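Local coordinates for protein formate dehydrogenase (Pyrobaculum aerophilum, PDB 1QP8) that probably reduces glyoxylate or hydroxypyruvate with NAD(P)H, at residues A[204-215]-A[229-240]. Numbering follows the deposited sequence.
Sequences AVFVNVGRAEVL and QFIFASDVWWGR. With NDP (NADPH dihydro-nicotinamide-adenine-dinucleotide phosphate), chain C.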
loop_
_atom_site.group_PDB
_atom_site.type_symbol
_atom_site.label_atom_id
_atom_site.label_comp_id
_atom_site.label_asym_id
_atom_site.label_seq_id
_atom_site.Cartn_x
_atom_site.Cartn_y
_atom_site.Cartn_z
ATOM N N ALA A 204 -12.840 -11.669 0.242
ATOM C CA ALA A 204 -11.478 -11.561 -0.281
ATOM C C ALA A 204 -11.193 -10.620 -1.443
ATOM O O ALA A 204 -12.072 -10.256 -2.224
ATOM C CB ALA A 204 -10.952 -12.948 -0.631
ATOM N N VAL A 205 -9.914 -10.271 -1.534
ATOM C CA VAL A 205 -9.348 -9.388 -2.538
ATOM C C VAL A 205 -8.276 -10.180 -3.277
ATOM O O VAL A 205 -7.246 -10.493 -2.697
ATOM C CB VAL A 205 -8.616 -8.224 -1.869
ATOM C CG1 VAL A 205 -7.829 -7.440 -2.909
ATOM C CG2 VAL A 205 -9.591 -7.348 -1.126
ATOM N N PHE A 206 -8.494 -10.490 -4.546
ATOM C CA PHE A 206 -7.506 -11.244 -5.309
ATOM C C PHE A 206 -6.750 -10.300 -6.229
ATOM O O PHE A 206 -7.340 -9.710 -7.124
ATOM C CB PHE A 206 -8.195 -12.302 -6.167
ATOM C CG PHE A 206 -7.246 -13.228 -6.852
ATOM C CD1 PHE A 206 -6.973 -14.480 -6.320
ATOM C CD2 PHE A 206 -6.595 -12.841 -8.018
ATOM C CE1 PHE A 206 -6.060 -15.336 -6.940
ATOM C CE2 PHE A 206 -5.680 -13.686 -8.649
ATOM C CZ PHE A 206 -5.413 -14.935 -8.108
ATOM N N VAL A 207 -5.449 -10.165 -6.025
ATOM C CA VAL A 207 -4.638 -9.297 -6.869
ATOM C C VAL A 207 -3.807 -10.072 -7.910
ATOM O O VAL A 207 -3.014 -10.940 -7.549
ATOM C CB VAL A 207 -3.672 -8.477 -6.005
ATOM C CG1 VAL A 207 -2.708 -7.702 -6.891
ATOM C CG2 VAL A 207 -4.462 -7.549 -5.094
ATOM N N ASN A 208 -3.989 -9.780 -9.196
ATOM C CA ASN A 208 -3.180 -10.455 -10.210
ATOM C C ASN A 208 -2.240 -9.452 -10.834
ATOM O O ASN A 208 -2.670 -8.413 -11.315
ATOM C CB ASN A 208 -4.020 -11.079 -11.314
ATOM C CG ASN A 208 -3.171 -11.883 -12.281
ATOM O OD1 ASN A 208 -2.106 -12.384 -11.917
ATOM N ND2 ASN A 208 -3.639 -12.018 -13.515
ATOM N N VAL A 209 -0.952 -9.762 -10.843
ATOM C CA VAL A 209 0.008 -8.828 -11.396
ATOM C C VAL A 209 0.895 -9.521 -12.440
ATOM O O VAL A 209 1.676 -8.883 -13.131
ATOM C CB VAL A 209 0.830 -8.174 -10.237
ATOM C CG1 VAL A 209 1.961 -9.075 -9.816
ATOM C CG2 VAL A 209 1.316 -6.814 -10.642
ATOM N N GLY A 210 0.757 -10.835 -12.552
ATOM C CA GLY A 210 1.497 -11.566 -13.553
ATOM C C GLY A 210 0.486 -11.911 -14.621
ATOM O O GLY A 210 -0.698 -11.570 -14.521
ATOM N N ARG A 211 0.933 -12.616 -15.649
ATOM C CA ARG A 211 0.032 -13.004 -16.738
ATOM C C ARG A 211 -1.389 -13.474 -16.322
ATOM O O ARG A 211 -1.567 -14.290 -15.423
ATOM C CB ARG A 211 0.721 -14.048 -17.653
ATOM C CG ARG A 211 1.123 -13.491 -19.016
ATOM C CD ARG A 211 1.512 -12.020 -18.994
ATOM N NE ARG A 211 2.952 -11.790 -18.898
ATOM C CZ ARG A 211 3.516 -10.707 -18.349
ATOM N NH1 ARG A 211 2.760 -9.741 -17.829
ATOM N NH2 ARG A 211 4.846 -10.582 -18.329
ATOM N N ALA A 212 -2.397 -12.919 -16.989
ATOM C CA ALA A 212 -3.804 -13.214 -16.721
ATOM C C ALA A 212 -4.234 -14.656 -17.015
ATOM O O ALA A 212 -5.018 -15.241 -16.271
ATOM C CB ALA A 212 -4.693 -12.245 -17.522
ATOM N N GLU A 213 -3.727 -15.212 -18.110
ATOM C CA GLU A 213 -4.052 -16.569 -18.548
ATOM C C GLU A 213 -3.921 -17.618 -17.448
ATOM O O GLU A 213 -4.483 -18.710 -17.550
ATOM C CB GLU A 213 -3.164 -16.958 -19.730
ATOM C CG GLU A 213 -3.446 -16.201 -21.040
ATOM C CD GLU A 213 -3.057 -14.718 -21.011
ATOM O OE1 GLU A 213 -2.326 -14.294 -20.087
ATOM O OE2 GLU A 213 -3.478 -13.978 -21.936
ATOM N N VAL A 214 -3.181 -17.270 -16.397
ATOM C CA VAL A 214 -2.958 -18.150 -15.254
ATOM C C VAL A 214 -4.263 -18.409 -14.523
ATOM O O VAL A 214 -4.402 -19.388 -13.790
ATOM C CB VAL A 214 -1.957 -17.512 -14.287
ATOM C CG1 VAL A 214 -1.931 -18.246 -12.979
ATOM C CG2 VAL A 214 -0.590 -17.535 -14.906
ATOM N N LEU A 215 -5.218 -17.514 -14.722
ATOM C CA LEU A 215 -6.527 -17.635 -14.103
ATOM C C LEU A 215 -7.535 -17.973 -15.189
ATOM O O LEU A 215 -7.491 -17.408 -16.281
ATOM C CB LEU A 215 -6.928 -16.311 -13.474
ATOM C CG LEU A 215 -6.045 -15.732 -12.375
ATOM C CD1 LEU A 215 -6.003 -14.201 -12.480
ATOM C CD2 LEU A 215 -6.589 -16.173 -11.030
ATOM N N GLN A 229 -18.719 -8.766 -2.506
ATOM C CA GLN A 229 -17.624 -8.313 -1.661
ATOM C C GLN A 229 -16.279 -8.834 -2.175
ATOM O O GLN A 229 -15.216 -8.369 -1.745
ATOM C CB GLN A 229 -17.836 -8.804 -0.235
ATOM C CG GLN A 229 -19.224 -8.549 0.302
ATOM C CD GLN A 229 -19.495 -7.084 0.532
ATOM O OE1 GLN A 229 -18.886 -6.459 1.403
ATOM N NE2 GLN A 229 -20.410 -6.521 -0.251
ATOM N N PHE A 230 -16.323 -9.814 -3.074
ATOM C CA PHE A 230 -15.097 -10.361 -3.624
ATOM C C PHE A 230 -14.558 -9.373 -4.665
ATOM O O PHE A 230 -15.279 -8.933 -5.560
ATOM C CB PHE A 230 -15.351 -11.716 -4.284
ATOM C CG PHE A 230 -14.096 -12.404 -4.759
ATOM C CD1 PHE A 230 -13.333 -13.168 -3.890
ATOM C CD2 PHE A 230 -13.689 -12.300 -6.088
ATOM C CE1 PHE A 230 -12.182 -13.825 -4.340
ATOM C CE2 PHE A 230 -12.544 -12.952 -6.547
ATOM C CZ PHE A 230 -11.791 -13.716 -5.670
ATOM N N ILE A 231 -13.284 -9.036 -4.555
ATOM C CA ILE A 231 -12.715 -8.086 -5.477
ATOM C C ILE A 231 -11.541 -8.602 -6.278
ATOM O O ILE A 231 -10.638 -9.242 -5.759
ATOM C CB ILE A 231 -12.280 -6.823 -4.736
ATOM C CG1 ILE A 231 -13.508 -6.135 -4.138
ATOM C CG2 ILE A 231 -11.526 -5.906 -5.686
ATOM C CD1 ILE A 231 -13.181 -4.862 -3.417
ATOM N N PHE A 232 -11.558 -8.291 -7.559
ATOM C CA PHE A 232 -10.501 -8.696 -8.454
ATOM C C PHE A 232 -9.793 -7.420 -8.885
ATOM O O PHE A 232 -10.393 -6.562 -9.535
ATOM C CB PHE A 232 -11.103 -9.394 -9.666
ATOM C CG PHE A 232 -10.090 -9.933 -10.617
ATOM C CD1 PHE A 232 -9.217 -10.951 -10.225
ATOM C CD2 PHE A 232 -10.006 -9.438 -11.919
ATOM C CE1 PHE A 232 -8.274 -11.475 -11.115
ATOM C CE2 PHE A 232 -9.064 -9.954 -12.822
ATOM C CZ PHE A 232 -8.199 -10.976 -12.415
ATOM N N ALA A 233 -8.533 -7.281 -8.497
ATOM C CA ALA A 233 -7.738 -6.112 -8.864
ATOM C C ALA A 233 -6.592 -6.621 -9.719
ATOM O O ALA A 233 -5.722 -7.333 -9.227
ATOM C CB ALA A 233 -7.192 -5.429 -7.623
ATOM N N SER A 234 -6.578 -6.260 -10.994
ATOM C CA SER A 234 -5.521 -6.737 -11.864
ATOM C C SER A 234 -4.936 -5.700 -12.805
ATOM O O SER A 234 -5.631 -4.809 -13.301
ATOM C CB SER A 234 -6.032 -7.921 -12.687
ATOM O OG SER A 234 -5.010 -8.445 -13.514
ATOM N N ASP A 235 -3.644 -5.846 -13.062
ATOM C CA ASP A 235 -2.932 -4.964 -13.962
ATOM C C ASP A 235 -2.711 -5.711 -15.258
ATOM O O ASP A 235 -2.195 -5.152 -16.218
ATOM C CB ASP A 235 -1.580 -4.587 -13.377
ATOM C CG ASP A 235 -0.747 -3.758 -14.330
ATOM O OD1 ASP A 235 0.331 -4.227 -14.776
ATOM O OD2 ASP A 235 -1.192 -2.632 -14.631
ATOM N N VAL A 236 -3.098 -6.980 -15.289
ATOM C CA VAL A 236 -2.902 -7.778 -16.493
ATOM C C VAL A 236 -4.194 -8.423 -16.955
ATOM O O VAL A 236 -5.022 -8.813 -16.141
ATOM C CB VAL A 236 -1.867 -8.859 -16.258
ATOM C CG1 VAL A 236 -1.353 -9.375 -17.598
ATOM C CG2 VAL A 236 -0.747 -8.300 -15.430
ATOM N N TRP A 237 -4.370 -8.564 -18.262
ATOM C CA TRP A 237 -5.621 -9.113 -18.738
ATOM C C TRP A 237 -5.548 -10.129 -19.849
ATOM O O TRP A 237 -4.564 -10.181 -20.587
ATOM C CB TRP A 237 -6.515 -7.961 -19.172
ATOM C CG TRP A 237 -6.701 -6.998 -18.084
ATOM C CD1 TRP A 237 -5.864 -5.969 -17.732
ATOM C CD2 TRP A 237 -7.731 -7.044 -17.097
ATOM N NE1 TRP A 237 -6.316 -5.377 -16.572
ATOM C CE2 TRP A 237 -7.458 -6.019 -16.161
ATOM C CE3 TRP A 237 -8.859 -7.855 -16.908
ATOM C CZ2 TRP A 237 -8.271 -5.789 -15.053
ATOM C CZ3 TRP A 237 -9.667 -7.621 -15.806
ATOM C CH2 TRP A 237 -9.367 -6.596 -14.893
ATOM N N TRP A 238 -6.607 -10.931 -19.971
ATOM C CA TRP A 238 -6.673 -11.949 -21.014
ATOM C C TRP A 238 -6.598 -11.280 -22.370
ATOM O O TRP A 238 -6.025 -11.825 -23.305
ATOM C CB TRP A 238 -7.960 -12.757 -20.886
ATOM C CG TRP A 238 -8.014 -13.483 -19.590
ATOM C CD1 TRP A 238 -7.479 -14.705 -19.310
ATOM C CD2 TRP A 238 -8.542 -12.985 -18.358
ATOM N NE1 TRP A 238 -7.636 -14.999 -17.980
ATOM C CE2 TRP A 238 -8.286 -13.960 -17.371
ATOM C CE3 TRP A 238 -9.206 -11.806 -17.990
ATOM C CZ2 TRP A 238 -8.669 -13.793 -16.036
ATOM C CZ3 TRP A 238 -9.589 -11.638 -16.657
ATOM C CH2 TRP A 238 -9.318 -12.629 -15.698
ATOM N N GLY A 239 -7.166 -10.085 -22.471
ATOM C CA GLY A 239 -7.132 -9.359 -23.724
ATOM C C GLY A 239 -5.718 -8.990 -24.119
ATOM O O GLY A 239 -5.491 -8.520 -25.236
ATOM N N ARG A 240 -4.774 -9.181 -23.201
ATOM C CA ARG A 240 -3.370 -8.894 -23.466
ATOM C C ARG A 240 -3.163 -7.688 -24.368
ATOM O O ARG A 240 -2.917 -7.849 -25.563
ATOM C CB ARG A 240 -2.710 -10.109 -24.129
ATOM C CG ARG A 240 -1.800 -10.898 -23.224
ATOM C CD ARG A 240 -1.075 -12.016 -23.951
ATOM N NE ARG A 240 0.016 -12.529 -23.121
ATOM C CZ ARG A 240 1.158 -11.878 -22.900
ATOM N NH1 ARG A 240 1.371 -10.690 -23.458
ATOM N NH2 ARG A 240 2.076 -12.402 -22.097
HETATM P PA NDP C . 10.739 -15.261 -11.994
HETATM O O1A NDP C . 10.466 -15.850 -13.342
HETATM O O2A NDP C . 10.861 -13.946 -12.662
HETATM O O5B NDP C . 9.451 -16.161 -11.491
HETATM C C5B NDP C . 9.900 -17.455 -10.916
HETATM C C4B NDP C . 9.056 -17.798 -9.635
HETATM O O4B NDP C . 7.702 -18.328 -9.915
HETATM C C3B NDP C . 9.681 -18.955 -8.760
HETATM O O3B NDP C . 9.152 -18.905 -7.447
HETATM C C2B NDP C . 9.244 -20.137 -9.626
HETATM O O2B NDP C . 9.398 -21.457 -9.252
HETATM C C1B NDP C . 7.844 -19.771 -9.900
HETATM N N9A NDP C . 7.285 -20.501 -10.990
HETATM C C8A NDP C . 7.563 -20.491 -12.331
HETATM N N7A NDP C . 6.777 -21.323 -13.016
HETATM C C5A NDP C . 5.974 -21.877 -12.051
HETATM C C6A NDP C . 4.918 -22.859 -12.123
HETATM N N6A NDP C . 4.583 -23.397 -13.311
HETATM N N1A NDP C . 4.294 -23.218 -10.933
HETATM C C2A NDP C . 4.710 -22.623 -9.749
HETATM N N3A NDP C . 5.668 -21.725 -9.600
HETATM C C4A NDP C . 6.250 -21.383 -10.809
HETATM O O3 NDP C . 9.905 -14.286 -11.091
HETATM P PN NDP C . 9.040 -12.890 -11.071
HETATM O O1N NDP C . 8.537 -12.595 -9.710
HETATM O O2N NDP C . 9.821 -11.737 -11.624
HETATM O O5D NDP C . 7.759 -13.151 -12.098
HETATM C C5D NDP C . 7.982 -12.990 -13.519
HETATM C C4D NDP C . 6.611 -13.172 -14.193
HETATM O O4D NDP C . 5.724 -12.115 -13.753
HETATM C C3D NDP C . 6.729 -13.039 -15.711
HETATM O O3D NDP C . 7.019 -14.315 -16.259
HETATM C C2D NDP C . 5.347 -12.442 -16.085
HETATM O O2D NDP C . 4.393 -13.468 -16.402
HETATM C C1D NDP C . 4.967 -11.574 -14.863
HETATM N N1N NDP C . 5.277 -10.078 -15.059
HETATM C C2N NDP C . 4.147 -9.193 -14.996
HETATM C C3N NDP C . 4.420 -7.814 -15.173
HETATM C C7N NDP C . 3.200 -6.814 -15.109
HETATM O O7N NDP C . 3.448 -5.623 -15.074
HETATM N N7N NDP C . 1.949 -7.350 -15.095
HETATM C C4N NDP C . 5.733 -7.251 -15.406
HETATM C C5N NDP C . 6.763 -8.259 -15.441
HETATM C C6N NDP C . 6.590 -9.600 -15.280
HETATM P P2B NDP C . 10.800 -22.194 -9.868
HETATM O O1X NDP C . 10.531 -23.552 -9.266
HETATM O O2X NDP C . 10.616 -22.084 -11.340
HETATM O O3X NDP C . 11.905 -21.424 -9.324
#
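The indole of W238 receives the CB of A212 squarely over its five-membered ring, a CH-pi contact with the methyl 3.9 Å from the ring centroid and 4° off the normal. At the edge of the same ring, NE1 donates to the backbone O of L215 at 3.0 Å, nearly in the indole plane, while CZ2 lies 4.0 Å from L215 CB. The first torsion of W238, with CG beside the backbone N (chi1 -62°), brings the indole back under the turn at 212-215. With an alanine here, the L215 carbonyl is likely to lose its indole donor and A212 CB the ring it rests on. L215 and F232 approach from opposite directions, and L215 CD1 meets the edge of the F232 ring, 3.8 Å from F232 CE1; F206, lying alongside F232 and pointing the same way, adds CD2 to that edge. Nearer the start of the strands, F230 CZ packs on F206 CB. V220 of helix 217-226 touches both W238 and F232, so the connecting helix covers this aromatic face.

Behind these side chains, strands 205-208 and 231-234 run parallel, 18° apart, joined by backbone bonds that alternate from I231 N to A204 O through to the longer D235 N to N208 O, 3.3 Å. Past their C-terminal ends, V236 wedges CG2 3.4 Å from V209 O, beside the nicotinamide amide of the NADPH. R211 lays one guanidinium face over the nicotinamide ribose, and D235 lies near the carboxamide, its carboxylate held by V261, T258 and A262. This is a right-handed beta-alpha-beta crossover of the Rossmann fold, with the dinucleotide bound at the C-terminal edge of the parallel sheet.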